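Local atomic coordinates of cystathionine gamma-lyase (Saccharomyces cerevisiae, PDB entry 1N8P), a protein that belongs to the Cys/Met metabolism family of pyridoxal-5'-phosphate-dependent enzymes and has the mixed seven-stranded sheet of fold type I. Residues K203-H208 with R248-L253; F181-I186 with L255-A260; Y72-S77 with G214-N219. All blocks are in the same frame, centred on the assembly; numbering follows the deposited sequence.

Contact 1: residues K203-H208 with R248-L253. With PLP (pyridoxal-5'-phosphate), chain E.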
loop_
_atom_site.group_PDB
_atom_site.type_symbol
_atom_site.label_atom_id
_atom_site.label_comp_id
_atom_site.label_asym_id
_atom_site.label_seq_id
_atom_site.Cartn_x
_atom_site.Cartn_y
_atom_site.Cartn_z
ATOM N N LYS A 203 0.455 -6.144 -18.312
ATOM C CA LYS A 203 -0.753 -6.359 -19.051
ATOM C C LYS A 203 -1.744 -7.352 -18.446
ATOM O O LYS A 203 -2.357 -7.051 -17.447
ATOM C CB LYS A 203 -0.366 -6.723 -20.490
ATOM C CG LYS A 203 0.113 -5.521 -21.315
ATOM C CD LYS A 203 1.433 -4.937 -20.878
ATOM C CE LYS A 203 1.675 -3.556 -21.502
ATOM N NZ LYS A 203 3.120 -3.370 -21.706
ATOM N N TYR A 204 -1.876 -8.540 -19.027
ATOM C CA TYR A 204 -2.839 -9.538 -18.555
ATOM C C TYR A 204 -2.674 -10.234 -17.228
ATOM O O TYR A 204 -3.685 -10.550 -16.593
ATOM C CB TYR A 204 -3.035 -10.639 -19.607
ATOM C CG TYR A 204 -3.472 -10.125 -20.939
ATOM C CD1 TYR A 204 -2.546 -9.580 -21.827
ATOM C CD2 TYR A 204 -4.819 -10.131 -21.305
ATOM C CE1 TYR A 204 -2.953 -9.052 -23.063
ATOM C CE2 TYR A 204 -5.242 -9.597 -22.529
ATOM C CZ TYR A 204 -4.303 -9.063 -23.403
ATOM O OH TYR A 204 -4.698 -8.550 -24.615
ATOM N N ILE A 205 -1.439 -10.521 -16.816
ATOM C CA ILE A 205 -1.202 -11.229 -15.535
ATOM C C ILE A 205 -1.723 -10.405 -14.330
ATOM O O ILE A 205 -2.672 -10.808 -13.677
ATOM C CB ILE A 205 0.336 -11.615 -15.384
ATOM C CG1 ILE A 205 0.685 -12.720 -16.390
ATOM C CG2 ILE A 205 0.669 -12.091 -13.975
ATOM C CD1 ILE A 205 2.166 -12.935 -16.559
ATOM N N ASN A 206 -1.121 -9.262 -14.023
ATOM C CA ASN A 206 -1.648 -8.480 -12.927
ATOM C C ASN A 206 -3.028 -8.055 -13.387
ATOM O O ASN A 206 -4.022 -8.176 -12.640
ATOM C CB ASN A 206 -0.804 -7.243 -12.672
ATOM C CG ASN A 206 -1.509 -6.253 -11.783
ATOM O OD1 ASN A 206 -2.359 -5.489 -12.230
ATOM N ND2 ASN A 206 -1.181 -6.279 -10.523
ATOM N N GLY A 207 -3.036 -7.534 -14.625
ATOM C CA GLY A 207 -4.228 -7.104 -15.314
ATOM C C GLY A 207 -5.108 -5.990 -14.806
ATOM O O GLY A 207 -6.228 -5.827 -15.301
ATOM N N HIS A 208 -4.649 -5.221 -13.828
ATOM C CA HIS A 208 -5.466 -4.136 -13.335
ATOM C C HIS A 208 -4.815 -2.780 -13.594
ATOM O O HIS A 208 -5.225 -1.753 -13.049
ATOM C CB HIS A 208 -5.761 -4.378 -11.867
ATOM C CG HIS A 208 -6.683 -5.536 -11.637
ATOM N ND1 HIS A 208 -8.039 -5.388 -11.481
ATOM C CD2 HIS A 208 -6.458 -6.866 -11.643
ATOM C CE1 HIS A 208 -8.614 -6.573 -11.400
ATOM N NE2 HIS A 208 -7.674 -7.487 -11.497
ATOM N N ARG A 248 -1.933 -11.193 -6.874
ATOM C CA ARG A 248 -3.356 -11.055 -6.562
ATOM C C ARG A 248 -4.232 -10.819 -7.790
ATOM O O ARG A 248 -5.425 -11.123 -7.771
ATOM C CB ARG A 248 -3.504 -9.914 -5.567
ATOM C CG ARG A 248 -4.861 -9.465 -5.302
ATOM C CD ARG A 248 -4.738 -8.392 -4.274
ATOM N NE ARG A 248 -6.011 -8.136 -3.618
ATOM C CZ ARG A 248 -7.125 -7.811 -4.257
ATOM N NH1 ARG A 248 -7.128 -7.708 -5.603
ATOM N NH2 ARG A 248 -8.225 -7.553 -3.541
ATOM N N GLY A 249 -3.654 -10.283 -8.860
ATOM C CA GLY A 249 -4.431 -10.083 -10.060
ATOM C C GLY A 249 -4.415 -11.378 -10.861
ATOM O O GLY A 249 -5.386 -11.756 -11.542
ATOM N N LEU A 250 -3.311 -12.099 -10.786
ATOM C CA LEU A 250 -3.205 -13.353 -11.528
ATOM C C LEU A 250 -4.288 -14.399 -11.154
ATOM O O LEU A 250 -4.580 -15.316 -11.925
ATOM C CB LEU A 250 -1.792 -13.905 -11.324
ATOM C CG LEU A 250 -1.243 -15.295 -11.626
ATOM C CD1 LEU A 250 0.239 -15.209 -11.350
ATOM C CD2 LEU A 250 -1.888 -16.377 -10.782
ATOM N N LYS A 251 -4.905 -14.251 -9.985
ATOM C CA LYS A 251 -5.926 -15.219 -9.539
ATOM C C LYS A 251 -7.203 -15.231 -10.364
ATOM O O LYS A 251 -8.023 -16.134 -10.216
ATOM C CB LYS A 251 -6.310 -14.964 -8.064
ATOM C CG LYS A 251 -5.126 -14.771 -7.129
ATOM C CD LYS A 251 -4.877 -15.977 -6.261
ATOM C CE LYS A 251 -3.880 -15.622 -5.174
ATOM N NZ LYS A 251 -3.937 -16.614 -4.069
ATOM N N THR A 252 -7.395 -14.220 -11.202
ATOM C CA THR A 252 -8.598 -14.138 -12.026
ATOM C C THR A 252 -8.206 -14.155 -13.499
ATOM O O THR A 252 -9.058 -14.045 -14.370
ATOM C CB THR A 252 -9.417 -12.851 -11.718
ATOM O OG1 THR A 252 -8.525 -11.759 -11.496
ATOM C CG2 THR A 252 -10.268 -13.018 -10.454
ATOM N N LEU A 253 -6.911 -14.323 -13.767
ATOM C CA LEU A 253 -6.394 -14.350 -15.124
ATOM C C LEU A 253 -7.206 -15.230 -16.043
ATOM O O LEU A 253 -7.482 -14.856 -17.192
ATOM C CB LEU A 253 -4.958 -14.856 -15.146
ATOM C CG LEU A 253 -4.237 -15.099 -16.480
ATOM C CD1 LEU A 253 -4.077 -13.816 -17.276
ATOM C CD2 LEU A 253 -2.858 -15.669 -16.163
HETATM N N1 PLP E . 6.487 -6.146 -24.552
HETATM C C2 PLP E . 5.178 -6.206 -24.982
HETATM C C2A PLP E . 4.881 -7.307 -25.994
HETATM C C3 PLP E . 4.242 -5.201 -24.398
HETATM O O3 PLP E . 2.976 -5.365 -24.852
HETATM C C4 PLP E . 4.708 -4.234 -23.456
HETATM C C4A PLP E . 3.771 -3.197 -22.902
HETATM C C5 PLP E . 6.151 -4.289 -23.086
HETATM C C6 PLP E . 6.989 -5.241 -23.639
HETATM C C5A PLP E . 6.656 -3.312 -22.012
HETATM O O4P PLP E . 6.623 -3.843 -20.700
HETATM P P PLP E . 7.179 -2.999 -19.508
HETATM O O1P PLP E . 6.766 -3.753 -18.349
HETATM O O2P PLP E . 6.499 -1.649 -19.594
HETATM O O3P PLP E . 8.604 -2.921 -19.791
#

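Contact 2: residues F181-I186 with L255-A260. With PLP (pyridoxal-5'-phosphate), chain E.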
loop_
_atom_site.group_PDB
_atom_site.type_symbol
_atom_site.label_atom_id
_atom_site.label_comp_id
_atom_site.label_asym_id
_atom_site.label_seq_id
_atom_site.Cartn_x
_atom_site.Cartn_y
_atom_site.Cartn_z
ATOM N N PHE A 181 0.650 -10.804 -24.839
ATOM C CA PHE A 181 -0.702 -10.680 -25.416
ATOM C C PHE A 181 -1.674 -11.838 -25.295
ATOM O O PHE A 181 -2.883 -11.641 -25.358
ATOM C CB PHE A 181 -0.608 -10.341 -26.901
ATOM C CG PHE A 181 -0.101 -8.960 -27.177
ATOM C CD1 PHE A 181 0.641 -8.273 -26.223
ATOM C CD2 PHE A 181 -0.326 -8.367 -28.422
ATOM C CE1 PHE A 181 1.152 -7.023 -26.505
ATOM C CE2 PHE A 181 0.183 -7.117 -28.712
ATOM C CZ PHE A 181 0.928 -6.440 -27.747
ATOM N N LEU A 182 -1.176 -13.058 -25.192
ATOM C CA LEU A 182 -2.090 -14.186 -25.056
ATOM C C LEU A 182 -2.168 -14.621 -23.595
ATOM O O LEU A 182 -3.218 -15.047 -23.147
ATOM C CB LEU A 182 -1.648 -15.354 -25.930
ATOM C CG LEU A 182 -1.732 -15.170 -27.451
ATOM C CD1 LEU A 182 -1.128 -16.399 -28.133
ATOM C CD2 LEU A 182 -3.190 -14.995 -27.890
ATOM N N SER A 183 -1.059 -14.497 -22.864
ATOM C CA SER A 183 -1.001 -14.852 -21.439
ATOM C C SER A 183 -0.961 -16.354 -21.127
ATOM O O SER A 183 -1.468 -17.163 -21.882
ATOM C CB SER A 183 -2.218 -14.346 -20.732
ATOM O OG SER A 183 -3.161 -15.392 -20.746
ATOM N N PRO A 184 -0.381 -16.734 -19.981
ATOM C CA PRO A 184 -0.344 -18.158 -19.650
ATOM C C PRO A 184 -1.625 -18.922 -20.030
ATOM O O PRO A 184 -1.564 -19.997 -20.578
ATOM C CB PRO A 184 -0.097 -18.137 -18.137
ATOM C CG PRO A 184 0.883 -16.984 -18.009
ATOM C CD PRO A 184 0.262 -15.931 -18.919
ATOM N N TYR A 185 -2.784 -18.345 -19.780
ATOM C CA TYR A 185 -4.031 -19.023 -20.071
ATOM C C TYR A 185 -4.216 -19.560 -21.499
ATOM O O TYR A 185 -4.470 -20.733 -21.701
ATOM C CB TYR A 185 -5.237 -18.109 -19.708
ATOM C CG TYR A 185 -6.561 -18.841 -19.815
ATOM C CD1 TYR A 185 -6.800 -19.977 -19.037
ATOM C CD2 TYR A 185 -7.527 -18.461 -20.741
ATOM C CE1 TYR A 185 -7.950 -20.728 -19.174
ATOM C CE2 TYR A 185 -8.692 -19.210 -20.891
ATOM C CZ TYR A 185 -8.891 -20.358 -20.095
ATOM O OH TYR A 185 -10.017 -21.156 -20.218
ATOM N N ILE A 186 -4.108 -18.682 -22.488
ATOM C CA ILE A 186 -4.297 -19.041 -23.875
ATOM C C ILE A 186 -3.185 -19.882 -24.475
ATOM O O ILE A 186 -3.440 -20.676 -25.358
ATOM C CB ILE A 186 -4.451 -17.770 -24.766
ATOM C CG1 ILE A 186 -5.701 -16.992 -24.345
ATOM C CG2 ILE A 186 -4.522 -18.176 -26.282
ATOM C CD1 ILE A 186 -5.926 -15.761 -25.157
ATOM N N LEU A 255 -10.372 -16.182 -15.609
ATOM C CA LEU A 255 -11.717 -15.648 -15.845
ATOM C C LEU A 255 -11.661 -14.399 -16.746
ATOM O O LEU A 255 -12.430 -14.266 -17.682
ATOM C CB LEU A 255 -12.411 -15.316 -14.532
ATOM C CG LEU A 255 -12.597 -16.545 -13.639
ATOM C CD1 LEU A 255 -13.360 -16.158 -12.392
ATOM C CD2 LEU A 255 -13.343 -17.632 -14.402
ATOM N N ARG A 256 -10.738 -13.493 -16.478
ATOM C CA ARG A 256 -10.616 -12.288 -17.296
ATOM C C ARG A 256 -10.288 -12.600 -18.749
ATOM O O ARG A 256 -11.009 -12.204 -19.638
ATOM C CB ARG A 256 -9.542 -11.346 -16.737
ATOM C CG ARG A 256 -9.899 -10.723 -15.436
ATOM C CD ARG A 256 -8.864 -9.698 -15.029
ATOM N NE ARG A 256 -7.756 -10.240 -14.257
ATOM C CZ ARG A 256 -6.602 -10.626 -14.777
ATOM N NH1 ARG A 256 -6.419 -10.540 -16.071
ATOM N NH2 ARG A 256 -5.612 -11.039 -13.996
ATOM N N VAL A 257 -9.191 -13.302 -18.990
ATOM C CA VAL A 257 -8.767 -13.659 -20.344
ATOM C C VAL A 257 -9.787 -14.463 -21.141
ATOM O O VAL A 257 -9.849 -14.378 -22.362
ATOM C CB VAL A 257 -7.490 -14.445 -20.278
ATOM C CG1 VAL A 257 -7.170 -15.010 -21.619
ATOM C CG2 VAL A 257 -6.367 -13.543 -19.792
ATOM N N ARG A 258 -10.588 -15.250 -20.440
ATOM C CA ARG A 258 -11.612 -16.070 -21.080
ATOM C C ARG A 258 -12.708 -15.169 -21.637
ATOM O O ARG A 258 -13.233 -15.414 -22.712
ATOM C CB ARG A 258 -12.220 -17.055 -20.049
ATOM C CG ARG A 258 -13.122 -18.149 -20.615
ATOM C CD ARG A 258 -12.298 -19.199 -21.309
ATOM N NE ARG A 258 -13.115 -20.164 -22.036
ATOM C CZ ARG A 258 -12.630 -21.018 -22.932
ATOM N NH1 ARG A 258 -11.333 -21.028 -23.212
ATOM N NH2 ARG A 258 -13.444 -21.855 -23.557
ATOM N N GLN A 259 -13.044 -14.132 -20.883
ATOM C CA GLN A 259 -14.089 -13.196 -21.249
ATOM C C GLN A 259 -13.621 -12.202 -22.322
ATOM O O GLN A 259 -14.301 -11.956 -23.310
ATOM C CB GLN A 259 -14.510 -12.449 -20.000
ATOM C CG GLN A 259 -15.605 -11.446 -20.218
ATOM C CD GLN A 259 -16.877 -12.109 -20.525
ATOM O OE1 GLN A 259 -17.240 -13.074 -19.877
ATOM N NE2 GLN A 259 -17.588 -11.606 -21.519
ATOM N N ALA A 260 -12.446 -11.635 -22.118
ATOM C CA ALA A 260 -11.905 -10.670 -23.051
ATOM C C ALA A 260 -11.793 -11.307 -24.432
ATOM O O ALA A 260 -11.963 -10.649 -25.447
ATOM C CB ALA A 260 -10.537 -10.180 -22.554
HETATM N N1 PLP E . 6.487 -6.146 -24.552
HETATM C C2 PLP E . 5.178 -6.206 -24.982
HETATM C C2A PLP E . 4.881 -7.307 -25.994
HETATM C C3 PLP E . 4.242 -5.201 -24.398
HETATM O O3 PLP E . 2.976 -5.365 -24.852
HETATM C C4 PLP E . 4.708 -4.234 -23.456
HETATM C C4A PLP E . 3.771 -3.197 -22.902
HETATM C C5 PLP E . 6.151 -4.289 -23.086
HETATM C C6 PLP E . 6.989 -5.241 -23.639
HETATM C C5A PLP E . 6.656 -3.312 -22.012
HETATM O O4P PLP E . 6.623 -3.843 -20.700
HETATM P P PLP E . 7.179 -2.999 -19.508
HETATM O O1P PLP E . 6.766 -3.753 -18.349
HETATM O O2P PLP E . 6.499 -1.649 -19.594
HETATM O O3P PLP E . 8.604 -2.921 -19.791
#

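Contact 3: residues Y72-S77 with G214-N219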
loop_
_atom_site.group_PDB
_atom_site.type_symbol
_atom_site.label_atom_id
_atom_site.label_comp_id
_atom_site.label_asym_id
_atom_site.label_seq_id
_atom_site.Cartn_x
_atom_site.Cartn_y
_atom_site.Cartn_z
ATOM N N TYR A 72 10.804 -23.155 -13.811
ATOM C CA TYR A 72 11.301 -21.926 -13.206
ATOM C C TYR A 72 10.637 -20.593 -13.598
ATOM O O TYR A 72 10.101 -20.443 -14.693
ATOM C CB TYR A 72 12.816 -21.840 -13.458
ATOM C CG TYR A 72 13.541 -23.126 -13.098
ATOM C CD1 TYR A 72 13.713 -24.147 -14.045
ATOM C CD2 TYR A 72 14.024 -23.344 -11.799
ATOM C CE1 TYR A 72 14.346 -25.351 -13.708
ATOM C CE2 TYR A 72 14.658 -24.544 -11.451
ATOM C CZ TYR A 72 14.813 -25.539 -12.409
ATOM O OH TYR A 72 15.428 -26.719 -12.063
ATOM N N GLY A 73 10.700 -19.631 -12.674
ATOM C CA GLY A 73 10.163 -18.296 -12.889
ATOM C C GLY A 73 11.061 -17.237 -12.260
ATOM O O GLY A 73 11.807 -17.513 -11.317
ATOM N N LEU A 74 11.006 -16.018 -12.787
ATOM C CA LEU A 74 11.823 -14.904 -12.275
ATOM C C LEU A 74 11.157 -13.563 -12.603
ATOM O O LEU A 74 10.891 -13.266 -13.758
ATOM C CB LEU A 74 13.235 -14.917 -12.895
ATOM C CG LEU A 74 14.203 -16.054 -12.570
ATOM C CD1 LEU A 74 15.449 -15.826 -13.380
ATOM C CD2 LEU A 74 14.541 -16.094 -11.081
ATOM N N ALA A 75 10.880 -12.747 -11.598
ATOM C CA ALA A 75 10.243 -11.478 -11.883
ATOM C C ALA A 75 11.296 -10.414 -11.907
ATOM O O ALA A 75 12.373 -10.601 -11.366
ATOM C CB ALA A 75 9.220 -11.167 -10.848
ATOM N N PHE A 76 10.987 -9.313 -12.580
ATOM C CA PHE A 76 11.889 -8.165 -12.687
ATOM C C PHE A 76 11.073 -6.858 -12.705
ATOM O O PHE A 76 9.838 -6.883 -12.796
ATOM C CB PHE A 76 12.745 -8.256 -13.957
ATOM C CG PHE A 76 13.617 -9.490 -14.029
ATOM C CD1 PHE A 76 13.147 -10.659 -14.630
ATOM C CD2 PHE A 76 14.916 -9.477 -13.506
ATOM C CE1 PHE A 76 13.959 -11.799 -14.712
ATOM C CE2 PHE A 76 15.739 -10.616 -13.587
ATOM C CZ PHE A 76 15.260 -11.776 -14.189
ATOM N N SER A 77 11.763 -5.721 -12.617
ATOM C CA SER A 77 11.119 -4.408 -12.618
ATOM C C SER A 77 10.130 -4.224 -13.761
ATOM O O SER A 77 9.036 -3.738 -13.576
ATOM C CB SER A 77 12.172 -3.336 -12.729
ATOM O OG SER A 77 13.235 -3.563 -11.825
ATOM N N GLY A 214 7.769 -7.554 -14.861
ATOM C CA GLY A 214 7.962 -8.522 -15.928
ATOM C C GLY A 214 8.392 -9.862 -15.348
ATOM O O GLY A 214 9.000 -9.936 -14.274
ATOM N N VAL A 215 8.052 -10.947 -16.012
ATOM C CA VAL A 215 8.498 -12.259 -15.535
ATOM C C VAL A 215 8.793 -13.226 -16.669
ATOM O O VAL A 215 8.186 -13.143 -17.740
ATOM C CB VAL A 215 7.475 -12.941 -14.609
ATOM C CG1 VAL A 215 7.354 -12.150 -13.350
ATOM C CG2 VAL A 215 6.125 -13.085 -15.310
ATOM N N LEU A 216 9.733 -14.136 -16.427
ATOM C CA LEU A 216 10.078 -15.140 -17.417
ATOM C C LEU A 216 9.952 -16.479 -16.723
ATOM O O LEU A 216 9.842 -16.566 -15.481
ATOM C CB LEU A 216 11.504 -14.895 -17.956
ATOM C CG LEU A 216 12.868 -15.447 -17.475
ATOM C CD1 LEU A 216 13.923 -14.311 -17.440
ATOM C CD2 LEU A 216 12.764 -16.080 -16.112
ATOM N N ALA A 217 9.912 -17.522 -17.539
ATOM C CA ALA A 217 9.859 -18.892 -17.048
ATOM C C ALA A 217 10.661 -19.770 -18.021
ATOM O O ALA A 217 10.716 -19.498 -19.238
ATOM C CB ALA A 217 8.428 -19.371 -16.957
ATOM N N THR A 218 11.318 -20.786 -17.465
ATOM C CA THR A 218 12.096 -21.756 -18.238
ATOM C C THR A 218 12.245 -23.044 -17.444
ATOM O O THR A 218 12.195 -23.057 -16.211
ATOM C CB THR A 218 13.503 -21.292 -18.573
ATOM O OG1 THR A 218 14.223 -21.089 -17.363
ATOM C CG2 THR A 218 13.477 -20.004 -19.345
ATOM N N ASN A 219 12.431 -24.128 -18.188
ATOM C CA ASN A 219 12.591 -25.468 -17.650
ATOM C C ASN A 219 14.070 -25.774 -17.567
ATOM O O ASN A 219 14.484 -26.689 -16.872
ATOM C CB ASN A 219 11.899 -26.443 -18.587
ATOM C CG ASN A 219 10.408 -26.391 -18.456
ATOM O OD1 ASN A 219 9.677 -26.623 -19.406
ATOM N ND2 ASN A 219 9.944 -26.103 -17.256
#

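Contact 1: residues K203-H208 with R248-L253
Gly249 lies directly against Asn206, their CA atoms 4.3 Å apart, because no side chain separates the two backbones. The carbonyl of Asn206 faces the glycine: Gly249 CA is 3.2 Å from Asn206 O, a CA-H...O contact with an angle of 147° at the hydrogen. No N-H...O bond crosses between the segments, and apolar contacts complete this close part. Ile205 and Leu250 run side by side in the same direction, with Ile205 CG2 4.0 Å from Leu250 CB. With chi1 of Ile205 at -70°, it is the CG2 branch, anti to the backbone N, that meets Leu250. Leu253 CD1 reaches Tyr204 O at 3.4 Å and also rests near Tyr204 CB. Arg256 draws both sides together by hydrogen bonds to Tyr204 O and Gly249 O.

The packing thins toward His208, where Thr252 OG1 lies at the edge of the imidazole, with 4.4 Å between OG1 and His208 NE2. Both segments are internally braced here: His208 N donates to Asn206 OD1 (2.8 Å), closing an Asx turn, and Thr252 N and OG1 reach Gly249 O from the same face of its carbonyl. Lys251, partly exposed, turns away from the contact.

At the other end of 203-208, Lys203 NZ is covalently bound to PLP C4A (1.4 Å). The contact thus backs the PLP-bearing loop between strands 196-200 and 214-218 with the end of helix 240-250 and the first residue of helix 253-271, while helix 55-67 packs on Leu250 and Leu253, and helix 183-186 on Tyr204 and Ile205.

Contact 2: residues F181-I186 with L255-A260
Arg258 NH1 has two oxygens close by: Asp301 OD2, with which it forms a salt bridge, and the phenolic oxygen of Tyr185, with 3.3 Å between Tyr185 OH and Arg258 NH1. The methylene before the guanidinium is also near, Arg258 CD lying 3.2 Å from Tyr185 OH at the edge of the ring. The guanidinium and ring planes are almost perpendicular, 87° apart, so the two flat groups do not stack. A bend at chi2 (74°) carries the arginine chain across the phenol end of the tyrosine.

Further in, Val257 carries the apolar part. Its CG1 methyl, placed anti to the backbone N by a chi1 of 170°, meets the edge of the tyrosine ring (Val257 CG1 to Tyr185 CD2, 3.6 Å). The same methyl touches the isoleucine chain, with Val257 CG1 3.7 Å from Ile186 CG1. Its other methyl, Val257 CG2, lies 3.8 Å from Ser183 OG. One valine therefore bridges three residues of the short, weakly bonded helix 183-186.

Around this, Phe8 meets Tyr185 edge-to-face, and Arg300 NE bonds to the carbonyl of Tyr185. At the start of 181-186, Phe181 belongs to the PLP pocket and presents its ring edge to PLP O3, which lies in the ring plane.

The apolar contacts of Val257 with Tyr185 and Ile186 thus make up the inner part of the contact between helix 253-271 and 183-186, and Arg258 brings charge to its partly exposed margin, where Asp301 probably offsets it.

Contact 3: residues Y72-S77 with G214-N219
Tyr72 pairs with Thr218 at the start of a two-stranded antiparallel ladder whose short axes run 162° apart in direction and approach to 4.5 Å. Backbone bonds link this pair both ways, though the carbonyl positions are less certain here. The phenol presents its edge to the end of the partner strand, Tyr72 CE1 lying 3.4 Å from Asn219 O, and its ring stacks with Tyr224. Gly73 forms a non-hydrogen-bonded pair with Ala217, and its CA makes a CA-H...O contact to Leu216 O at 3.1 Å. At Leu74 the bonding becomes well defined: Leu74 N donates to Leu216 O and Leu216 N returns the bond to Leu74 O, each at 3.0 Å. The two leucine side chains lie alongside each other and point the same way, with Leu74 CB 3.5 Å from Leu216 CD2.

Ala75 turns to the other face of the sheet, beside Val215; Val215 CG1, anti to its carbonyl carbon (chi1 -66°), is the methyl that meets Ala75 CB. The N-H of Ala75 goes outward to Glu61 OE2 instead of to the partner strand. Phe76 closes the ladder: Phe76 N binds Gly214 O at 2.7 Å, and Gly214 N returns a bond to Phe76 O. The phenyl ring is set obliquely to Leu216, with Phe76 CE1 3.7 Å from Leu216 CD1. Ser77 leaves the strand, and its OG bonds to Ser77 OG of the third subunit.

The pair forms one edge of the mixed seven-stranded sheet of the large PLP-binding domain of fold type I enzymes: 72-76 is one of the two outermost strands within the chain, and 214-218 runs antiparallel both to it and to 196-200. Helices 79-88 and 221-234 pack on the face bearing Phe76 and Leu216, while Val215 and Ala217 touch His199 and Val197 of strand 196-200.

Contacts 1 and 2 are neighbours, with centres 9 Å apart, and they touch through Arg256. Their later segments come from successive helices, 240-250 and 253-271, and both contacts touch PLP through their earlier segments, by Lys203 and Phe181. Contact 3 lies about 15 Å from contact 1 and 19 Å from contact 2, centre to centre, at one edge of the seven-stranded sheet. The first segments follow in the order 72-77, 181-186, 203-208; strand 214-218 then returns to the sheet before the two helices. The PLP-bearing loop therefore touches both the sheet strand 214-218, through Ile205 on Val215, and the helical packing of contacts 1 and 2.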